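Local coordinates for hypothetical protein AQ_1575 (Aquifex aeolicus, PDB 1LFP), which is not fully characterised but probably binds DNA and regulates transcription, at residues Pro203-Ile209 / Ile235-Pro241; Tyr87-Ala91 / Ser127-Leu133. All coordinates share one frame; numbering follows the deposited sequence.

Two contacts on the same mixed sheet are described, their centres about 13 Å apart and on the same side of the chain's centre. Along the chain they follow in series: contact 2 closes at Leu133, well before contact 1 opens at Pro203. Contact 2 fastens the loop that follows strand 123-124 onto strand 83-91, and contact 1 adds strand 207-208 to strand 231-239 at an outer border of the sheet. They touch directly, with a probable hydrogen bond from Ile204 N to Leu133 O at 2.9 Å. Because strands 134-143 and 196-203 belong to a second, antiparallel sheet, the two contacts lie where the chain passes between the sheets.

Contact 1: residues Pro203-Ile209 / Ile235-Pro241; sequences PISTVQI and IANFEIP
Val207 is bonded on both sides of Phe238, its N to Asn237 O at 2.7 Å and its O from Glu239 N, which sets strand 207-208 parallel to the end of strand 231-239. Ile209 N closes the ladder on Glu239 O at 2.6 Å, with a nearly straight N-H...O angle of 169°. Ile209 O is buried here without a partner in the model. The pattern, in which Val207 and Ile209 donate to the residues before and after Phe238, is that of a parallel pair, and the bridges Val207-Phe238 and Gln208-Glu239 agree with it. Strand 207-208, helix 212-226 and strand 231-239 form a beta-alpha-beta unit; the helix packs on Phe238 through Val218 and Leu222.

Among the polar side chains, Glu239 extends CG anti to its own backbone N (chi1 -169°), then bends at chi2, which carries Glu239 OE1 to Thr206 OG1 for a weak hydrogen bond of 3.2 Å. The Gln208 side chain runs alongside Glu239, pointing the same way, its amide plane turned 51° from the carboxylate. That amide lies against the Glu239 methylene, Gln208 NE2 being 3.1 Å from Glu239 CG.

Apolar contacts fill the two ends. Ile209 CG2 lies 4.3 Å from Phe238 CB, and Pro203 CD meets Ile235 CG2 at 4.1 Å. Between these ends Asn237 points toward the other segment: its CB sits 3.5 Å from Pro203 CB, and its CG is 3.7 Å from Val207 CG1, the Asn237 and Val207 side chains crossing at about a right angle. A glycine here would probably open a gap between Pro203 and Val207, each losing one of its packing partners. Phe238, on the same face as Val207, also meets the ring of Trp7 edge-to-face.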
ATOM      1  N   PRO A 203      11.052   4.348   3.464  1.00 15.55           N
ATOM      2  CA  PRO A 203      12.284   5.108   3.226  1.00 16.21           C
ATOM      3  C   PRO A 203      13.269   4.984   4.377  1.00 16.42           C
ATOM      4  O   PRO A 203      12.866   4.928   5.551  1.00 19.19           O
ATOM      5  CB  PRO A 203      11.782   6.555   3.045  1.00 19.07           C
ATOM      6  CG  PRO A 203      10.482   6.553   3.758  1.00 19.99           C
ATOM      7  CD  PRO A 203       9.870   5.218   3.461  1.00 16.29           C
ATOM      8  N   ILE A 204      14.563   4.929   4.051  1.00 15.60           N
ATOM      9  CA  ILE A 204      15.595   4.808   5.073  1.00 18.52           C
ATOM     10  C   ILE A 204      15.969   6.193   5.562  1.00 20.91           C
ATOM     11  O   ILE A 204      16.689   6.354   6.559  1.00 22.88           O
ATOM     12  CB  ILE A 204      16.847   4.107   4.517  1.00 20.02           C
ATOM     13  CG1 ILE A 204      17.568   5.005   3.510  1.00 19.25           C
ATOM     14  CG2 ILE A 204      16.421   2.809   3.789  1.00 18.59           C
ATOM     15  CD1 ILE A 204      18.989   4.482   3.187  1.00 21.40           C
ATOM     16  N   SER A 205      15.501   7.195   4.833  1.00 21.52           N
ATOM     17  CA  SER A 205      15.748   8.593   5.172  1.00 24.29           C
ATOM     18  C   SER A 205      14.776   9.417   4.342  1.00 25.98           C
ATOM     19  O   SER A 205      14.237   8.922   3.347  1.00 25.21           O
ATOM     20  CB  SER A 205      17.180   8.987   4.839  1.00 34.09           C
ATOM     21  OG  SER A 205      17.485  10.230   5.443  1.00 38.81           O
ATOM     22  N   THR A 206      14.577  10.678   4.721  1.00 25.29           N
ATOM     23  CA  THR A 206      13.635  11.534   4.033  1.00 28.80           C
ATOM     24  C   THR A 206      14.260  12.794   3.441  1.00 31.10           C
ATOM     25  O   THR A 206      15.358  13.218   3.831  1.00 30.28           O
ATOM     26  CB  THR A 206      12.479  11.927   4.985  1.00 32.88           C
ATOM     27  OG1 THR A 206      13.019  12.590   6.141  1.00 33.93           O
ATOM     28  CG2 THR A 206      11.699  10.664   5.449  1.00 31.26           C
ATOM     29  N   VAL A 207      13.557  13.373   2.474  1.00 30.90           N
ATOM     30  CA  VAL A 207      14.010  14.582   1.799  1.00 34.47           C
ATOM     31  C   VAL A 207      13.110  15.749   2.180  1.00 37.92           C
ATOM     32  O   VAL A 207      11.958  15.820   1.758  1.00 37.87           O
ATOM     33  CB  VAL A 207      14.008  14.396   0.259  1.00 42.13           C
ATOM     34  CG1 VAL A 207      12.730  13.709  -0.187  1.00 42.98           C
ATOM     35  CG2 VAL A 207      14.139  15.744  -0.430  1.00 41.51           C
ATOM     36  N   GLN A 208      13.654  16.657   2.986  1.00 41.92           N
ATOM     37  CA  GLN A 208      12.930  17.834   3.460  1.00 44.80           C
ATOM     38  C   GLN A 208      12.582  18.750   2.294  1.00 45.85           C
ATOM     39  O   GLN A 208      13.460  19.191   1.555  1.00 45.94           O
ATOM     40  CB  GLN A 208      13.794  18.602   4.464  1.00 54.88           C
ATOM     41  CG  GLN A 208      14.388  17.736   5.570  1.00 57.41           C
ATOM     42  CD  GLN A 208      13.461  17.555   6.763  1.00 59.85           C
ATOM     43  OE1 GLN A 208      13.710  16.715   7.635  1.00 61.21           O
ATOM     44  NE2 GLN A 208      12.394  18.353   6.818  1.00 60.77           N
ATOM     45  N   ILE A 209      11.297  19.037   2.134  1.00 48.34           N
ATOM     46  CA  ILE A 209      10.842  19.908   1.055  1.00 48.97           C
ATOM     47  C   ILE A 209      10.045  21.077   1.633  1.00 49.77           C
ATOM     48  O   ILE A 209       8.892  20.924   2.030  1.00 49.93           O
ATOM     49  CB  ILE A 209       9.971  19.118   0.063  1.00 52.81           C
ATOM     50  CG1 ILE A 209       9.288  20.063  -0.927  1.00 52.20           C
ATOM     51  CG2 ILE A 209       8.970  18.295   0.821  1.00 52.63           C
ATOM     52  CD1 ILE A 209      10.244  20.733  -1.889  1.00 52.81           C
ATOM     53  N   ILE A 235       4.853   4.866  -2.558  1.00 16.20           N
ATOM     54  CA  ILE A 235       5.714   5.213  -1.420  1.00 18.34           C
ATOM     55  C   ILE A 235       6.707   6.288  -1.818  1.00 19.27           C
ATOM     56  O   ILE A 235       7.296   6.229  -2.886  1.00 19.44           O
ATOM     57  CB  ILE A 235       6.530   3.998  -0.898  1.00 21.00           C
ATOM     58  CG1 ILE A 235       5.619   2.769  -0.728  1.00 20.67           C
ATOM     59  CG2 ILE A 235       7.139   4.341   0.479  1.00 23.55           C
ATOM     60  CD1 ILE A 235       5.992   1.589  -1.648  1.00 23.53           C
ATOM     61  N   ALA A 236       6.858   7.302  -0.980  1.00 16.25           N
ATOM     62  CA  ALA A 236       7.816   8.365  -1.292  1.00 16.56           C
ATOM     63  C   ALA A 236       8.593   8.721  -0.053  1.00 17.18           C
ATOM     64  O   ALA A 236       8.169   8.401   1.077  1.00 19.49           O
ATOM     65  CB  ALA A 236       7.089   9.586  -1.845  1.00 19.63           C
ATOM     66  N   ASN A 237       9.745   9.355  -0.231  1.00 18.18           N
ATOM     67  CA  ASN A 237      10.565   9.705   0.933  1.00 18.50           C
ATOM     68  C   ASN A 237      10.585  11.191   1.259  1.00 23.69           C
ATOM     69  O   ASN A 237      11.555  11.671   1.860  1.00 23.07           O
ATOM     70  CB  ASN A 237      12.011   9.251   0.758  1.00 18.32           C
ATOM     71  CG  ASN A 237      12.747   9.976  -0.345  1.00 17.94           C
ATOM     72  OD1 ASN A 237      13.954   9.776  -0.514  1.00 23.26           O
ATOM     73  ND2 ASN A 237      12.054  10.803  -1.106  1.00 16.95           N
ATOM     74  N   PHE A 238       9.552  11.918   0.853  1.00 21.80           N
ATOM     75  CA  PHE A 238       9.512  13.353   1.133  1.00 26.72           C
ATOM     76  C   PHE A 238       9.313  13.677   2.604  1.00 29.20           C
ATOM     77  O   PHE A 238       8.830  12.867   3.393  1.00 28.23           O
ATOM     78  CB  PHE A 238       8.385  14.035   0.352  1.00 28.17           C
ATOM     79  CG  PHE A 238       6.997  13.603   0.785  1.00 28.00           C
ATOM     80  CD1 PHE A 238       6.490  13.936   2.052  1.00 26.34           C
ATOM     81  CD2 PHE A 238       6.229  12.810  -0.047  1.00 27.82           C
ATOM     82  CE1 PHE A 238       5.238  13.469   2.477  1.00 26.74           C
ATOM     83  CE2 PHE A 238       4.973  12.332   0.364  1.00 29.64           C
ATOM     84  CZ  PHE A 238       4.479  12.665   1.638  1.00 29.00           C
ATOM     85  N   GLU A 239       9.670  14.911   2.949  1.00 33.87           N
ATOM     86  CA  GLU A 239       9.495  15.421   4.295  1.00 39.09           C
ATOM     87  C   GLU A 239       8.905  16.817   4.108  1.00 40.68           C
ATOM     88  O   GLU A 239       9.611  17.728   3.681  1.00 41.38           O
ATOM     89  CB  GLU A 239      10.833  15.500   5.020  1.00 50.64           C
ATOM     90  CG  GLU A 239      10.721  15.779   6.510  1.00 54.95           C
ATOM     91  CD  GLU A 239       9.944  14.713   7.254  1.00 55.88           C
ATOM     92  OE1 GLU A 239      10.035  13.529   6.875  1.00 58.58           O
ATOM     93  OE2 GLU A 239       9.250  15.063   8.229  1.00 59.36           O
ATOM     94  N   ILE A 240       7.607  16.956   4.382  1.00 35.23           N
ATOM     95  CA  ILE A 240       6.885  18.232   4.227  1.00 37.77           C
ATOM     96  C   ILE A 240       6.352  18.792   5.557  1.00 40.81           C
ATOM     97  O   ILE A 240       5.777  18.068   6.369  1.00 42.20           O
ATOM     98  CB  ILE A 240       5.677  18.096   3.242  1.00 46.48           C
ATOM     99  CG1 ILE A 240       4.716  17.000   3.710  1.00 46.32           C
ATOM    100  CG2 ILE A 240       6.165  17.793   1.846  1.00 45.81           C
ATOM    101  CD1 ILE A 240       3.690  17.443   4.729  1.00 45.37           C
ATOM    102  N   PRO A 241       6.531  20.108   5.784  1.00 57.61           N
ATOM    103  CA  PRO A 241       6.074  20.775   7.011  1.00 59.10           C
ATOM    104  C   PRO A 241       4.571  20.630   7.227  1.00 61.07           C
ATOM    105  O   PRO A 241       3.787  21.258   6.521  1.00 61.41           O
ATOM    106  CB  PRO A 241       6.474  22.237   6.782  1.00 54.12           C
ATOM    107  CG  PRO A 241       7.677  22.135   5.905  1.00 53.83           C
ATOM    108  CD  PRO A 241       7.258  21.055   4.923  1.00 53.70           C
TER

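Contact 2: residues Tyr87-Ala91 / Ser127-Leu133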
ATOM      1  N   TYR A  87       7.776   0.224 -10.033  1.00 15.75           N
ATOM      2  CA  TYR A  87       8.281   1.354 -10.788  1.00 16.05           C
ATOM      3  C   TYR A  87       9.045   2.236  -9.826  1.00 14.02           C
ATOM      4  O   TYR A  87       8.772   2.242  -8.622  1.00 14.75           O
ATOM      5  CB  TYR A  87       7.150   2.157 -11.432  1.00 19.33           C
ATOM      6  CG  TYR A  87       6.472   1.395 -12.523  1.00 20.14           C
ATOM      7  CD1 TYR A  87       7.062   1.263 -13.789  1.00 19.69           C
ATOM      8  CD2 TYR A  87       5.265   0.765 -12.286  1.00 19.57           C
ATOM      9  CE1 TYR A  87       6.447   0.518 -14.766  1.00 21.73           C
ATOM     10  CE2 TYR A  87       4.639   0.013 -13.259  1.00 18.69           C
ATOM     11  CZ  TYR A  87       5.239  -0.108 -14.496  1.00 22.14           C
ATOM     12  OH  TYR A  87       4.583  -0.891 -15.429  1.00 21.37           O
ATOM     13  N   GLU A  88      10.051   2.910 -10.352  1.00 11.99           N
ATOM     14  CA  GLU A  88      10.902   3.758  -9.517  1.00 13.44           C
ATOM     15  C   GLU A  88      11.163   5.058 -10.276  1.00 14.60           C
ATOM     16  O   GLU A  88      11.439   5.033 -11.472  1.00 15.47           O
ATOM     17  CB  GLU A  88      12.245   3.043  -9.286  1.00 15.91           C
ATOM     18  CG  GLU A  88      12.116   1.789  -8.469  1.00 15.83           C
ATOM     19  CD  GLU A  88      13.435   1.036  -8.317  1.00 18.29           C
ATOM     20  OE1 GLU A  88      14.463   1.627  -7.896  1.00 17.11           O
ATOM     21  OE2 GLU A  88      13.443  -0.180  -8.606  1.00 22.23           O
ATOM     22  N   GLY A  89      11.056   6.201  -9.588  1.00 16.38           N
ATOM     23  CA  GLY A  89      11.307   7.458 -10.248  1.00 16.55           C
ATOM     24  C   GLY A  89      11.413   8.584  -9.240  1.00 17.57           C
ATOM     25  O   GLY A  89      11.424   8.374  -7.987  1.00 14.52           O
ATOM     26  N   TYR A  90      11.483   9.797  -9.774  1.00 18.83           N
ATOM     27  CA  TYR A  90      11.646  10.969  -8.925  1.00 16.68           C
ATOM     28  C   TYR A  90      10.569  12.003  -9.178  1.00 18.98           C
ATOM     29  O   TYR A  90      10.134  12.206 -10.320  1.00 22.19           O
ATOM     30  CB  TYR A  90      13.022  11.601  -9.188  1.00 17.58           C
ATOM     31  CG  TYR A  90      14.181  10.865  -8.563  1.00 16.97           C
ATOM     32  CD1 TYR A  90      14.638  11.189  -7.284  1.00 20.36           C
ATOM     33  CD2 TYR A  90      14.767   9.768  -9.206  1.00 19.08           C
ATOM     34  CE1 TYR A  90      15.634  10.449  -6.662  1.00 19.79           C
ATOM     35  CE2 TYR A  90      15.751   9.025  -8.596  1.00 18.24           C
ATOM     36  CZ  TYR A  90      16.193   9.358  -7.324  1.00 24.18           C
ATOM     37  OH  TYR A  90      17.210   8.615  -6.738  1.00 25.01           O
ATOM     38  N   ALA A  91      10.122  12.625  -8.100  1.00 20.39           N
ATOM     39  CA  ALA A  91       9.127  13.689  -8.166  1.00 22.53           C
ATOM     40  C   ALA A  91       9.922  14.973  -7.991  1.00 25.20           C
ATOM     41  O   ALA A  91      11.110  14.946  -7.667  1.00 25.83           O
ATOM     42  CB  ALA A  91       8.131  13.543  -7.025  1.00 23.94           C
ATOM     43  N   SER A 127      14.641   0.595 -13.369  1.00 23.70           N
ATOM     44  CA  SER A 127      14.664  -0.294 -12.232  1.00 23.34           C
ATOM     45  C   SER A 127      15.941  -0.053 -11.474  1.00 22.48           C
ATOM     46  O   SER A 127      17.032  -0.012 -12.054  1.00 24.06           O
ATOM     47  CB  SER A 127      14.612  -1.748 -12.699  1.00 34.92           C
ATOM     48  OG  SER A 127      13.351  -2.058 -13.250  1.00 40.01           O
ATOM     49  N   GLY A 128      15.799   0.174 -10.169  1.00 24.45           N
ATOM     50  CA  GLY A 128      16.952   0.414  -9.329  1.00 22.44           C
ATOM     51  C   GLY A 128      17.384   1.845  -9.061  1.00 22.63           C
ATOM     52  O   GLY A 128      18.298   2.038  -8.272  1.00 26.22           O
ATOM     53  N   CYS A 129      16.752   2.841  -9.683  1.00 19.96           N
ATOM     54  CA  CYS A 129      17.159   4.230  -9.470  1.00 21.05           C
ATOM     55  C   CYS A 129      16.809   4.798  -8.123  1.00 20.22           C
ATOM     56  O   CYS A 129      17.294   5.877  -7.759  1.00 20.50           O
ATOM     57  CB  CYS A 129      16.612   5.158 -10.555  1.00 20.06           C
ATOM     58  SG  CYS A 129      14.847   5.430 -10.605  1.00 21.31           S
ATOM     59  N   VAL A 130      15.916   4.146  -7.386  1.00 14.60           N
ATOM     60  CA  VAL A 130      15.640   4.650  -6.046  1.00 15.02           C
ATOM     61  C   VAL A 130      15.562   3.566  -4.973  1.00 16.41           C
ATOM     62  O   VAL A 130      15.608   3.878  -3.814  1.00 15.11           O
ATOM     63  CB  VAL A 130      14.322   5.422  -5.982  1.00 26.48           C
ATOM     64  CG1 VAL A 130      14.159   5.977  -4.603  1.00 31.05           C
ATOM     65  CG2 VAL A 130      14.299   6.562  -7.009  1.00 26.22           C
ATOM     66  N   SER A 131      15.516   2.280  -5.324  1.00 14.65           N
ATOM     67  CA  SER A 131      15.299   1.306  -4.263  1.00 15.18           C
ATOM     68  C   SER A 131      16.313   1.236  -3.123  1.00 14.68           C
ATOM     69  O   SER A 131      15.961   0.887  -2.011  1.00 15.35           O
ATOM     70  CB  SER A 131      15.027  -0.107  -4.864  1.00 18.40           C
ATOM     71  OG  SER A 131      16.159  -0.589  -5.550  1.00 18.28           O
ATOM     72  N   TYR A 132      17.553   1.632  -3.389  1.00 14.39           N
ATOM     73  CA  TYR A 132      18.564   1.647  -2.380  1.00 17.66           C
ATOM     74  C   TYR A 132      18.229   2.682  -1.303  1.00 17.06           C
ATOM     75  O   TYR A 132      18.896   2.716  -0.288  1.00 18.90           O
ATOM     76  CB  TYR A 132      19.918   1.985  -3.006  1.00 17.83           C
ATOM     77  CG  TYR A 132      19.931   3.287  -3.739  1.00 20.13           C
ATOM     78  CD1 TYR A 132      19.716   3.337  -5.125  1.00 20.38           C
ATOM     79  CD2 TYR A 132      20.166   4.488  -3.055  1.00 20.59           C
ATOM     80  CE1 TYR A 132      19.733   4.550  -5.818  1.00 24.43           C
ATOM     81  CE2 TYR A 132      20.190   5.706  -3.748  1.00 24.88           C
ATOM     82  CZ  TYR A 132      19.968   5.721  -5.124  1.00 26.51           C
ATOM     83  OH  TYR A 132      19.971   6.935  -5.788  1.00 29.48           O
ATOM     84  N   LEU A 133      17.220   3.527  -1.531  1.00 15.68           N
ATOM     85  CA  LEU A 133      16.804   4.535  -0.522  1.00 16.47           C
ATOM     86  C   LEU A 133      15.638   4.073   0.356  1.00 18.67           C
ATOM     87  O   LEU A 133      15.090   4.846   1.184  1.00 15.14           O
ATOM     88  CB  LEU A 133      16.373   5.844  -1.189  1.00 18.35           C
ATOM     89  CG  LEU A 133      17.477   6.548  -1.966  1.00 19.70           C
ATOM     90  CD1 LEU A 133      16.959   7.855  -2.555  1.00 21.26           C
ATOM     91  CD2 LEU A 133      18.658   6.769  -1.017  1.00 23.98           C
TER
HETATM   92  O   HOH W   1      12.072  -1.914 -10.047  1.00 22.99           O
HETATM   93  O   HOH W   2      14.985  -1.866  -7.449  1.00 23.09           O
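Glu88 points toward the 127-133 loop and reaches it with a chain extended beyond CG (chi2 176°), which brings its carboxylate among a run of backbone N-H groups. Glu88 OE1 is gripped twice: Val130 N meets the anti lone pair of this oxygen at 3.0 Å, with an N-H...O angle of 164°, whereas Ser131 N comes from above the carboxylate plane at 2.9 Å. Glu88 OE2 takes Gly128 N at 2.8 Å, likewise from above the plane, and accepts from two waters, one of which also contacts Ser131 OG. So many donors would probably favour the ionised carboxylate and hold it from turning. A buried carboxylate from strand 83-91 thus holds the loop on the sheet where it enters the 3-10 turn 131-133, whose Leu133 N bonds back to Val130 O.

Tyr90 leans obliquely across Val130, whose CG2 lies 3.3 Å from Tyr90 CE2. Tyr90 OH donates to Cys129 O at 2.9 Å. Cys129 SG makes an oblique sulfur-aromatic contact with that ring, 5.4 Å from its centroid.

Strand 83-91 is bonded to strand 95-103 through Gly89 with Val97 and to strand 123-124 through Tyr90 with Asn123, while Val130 and Leu133 rest on Ala96.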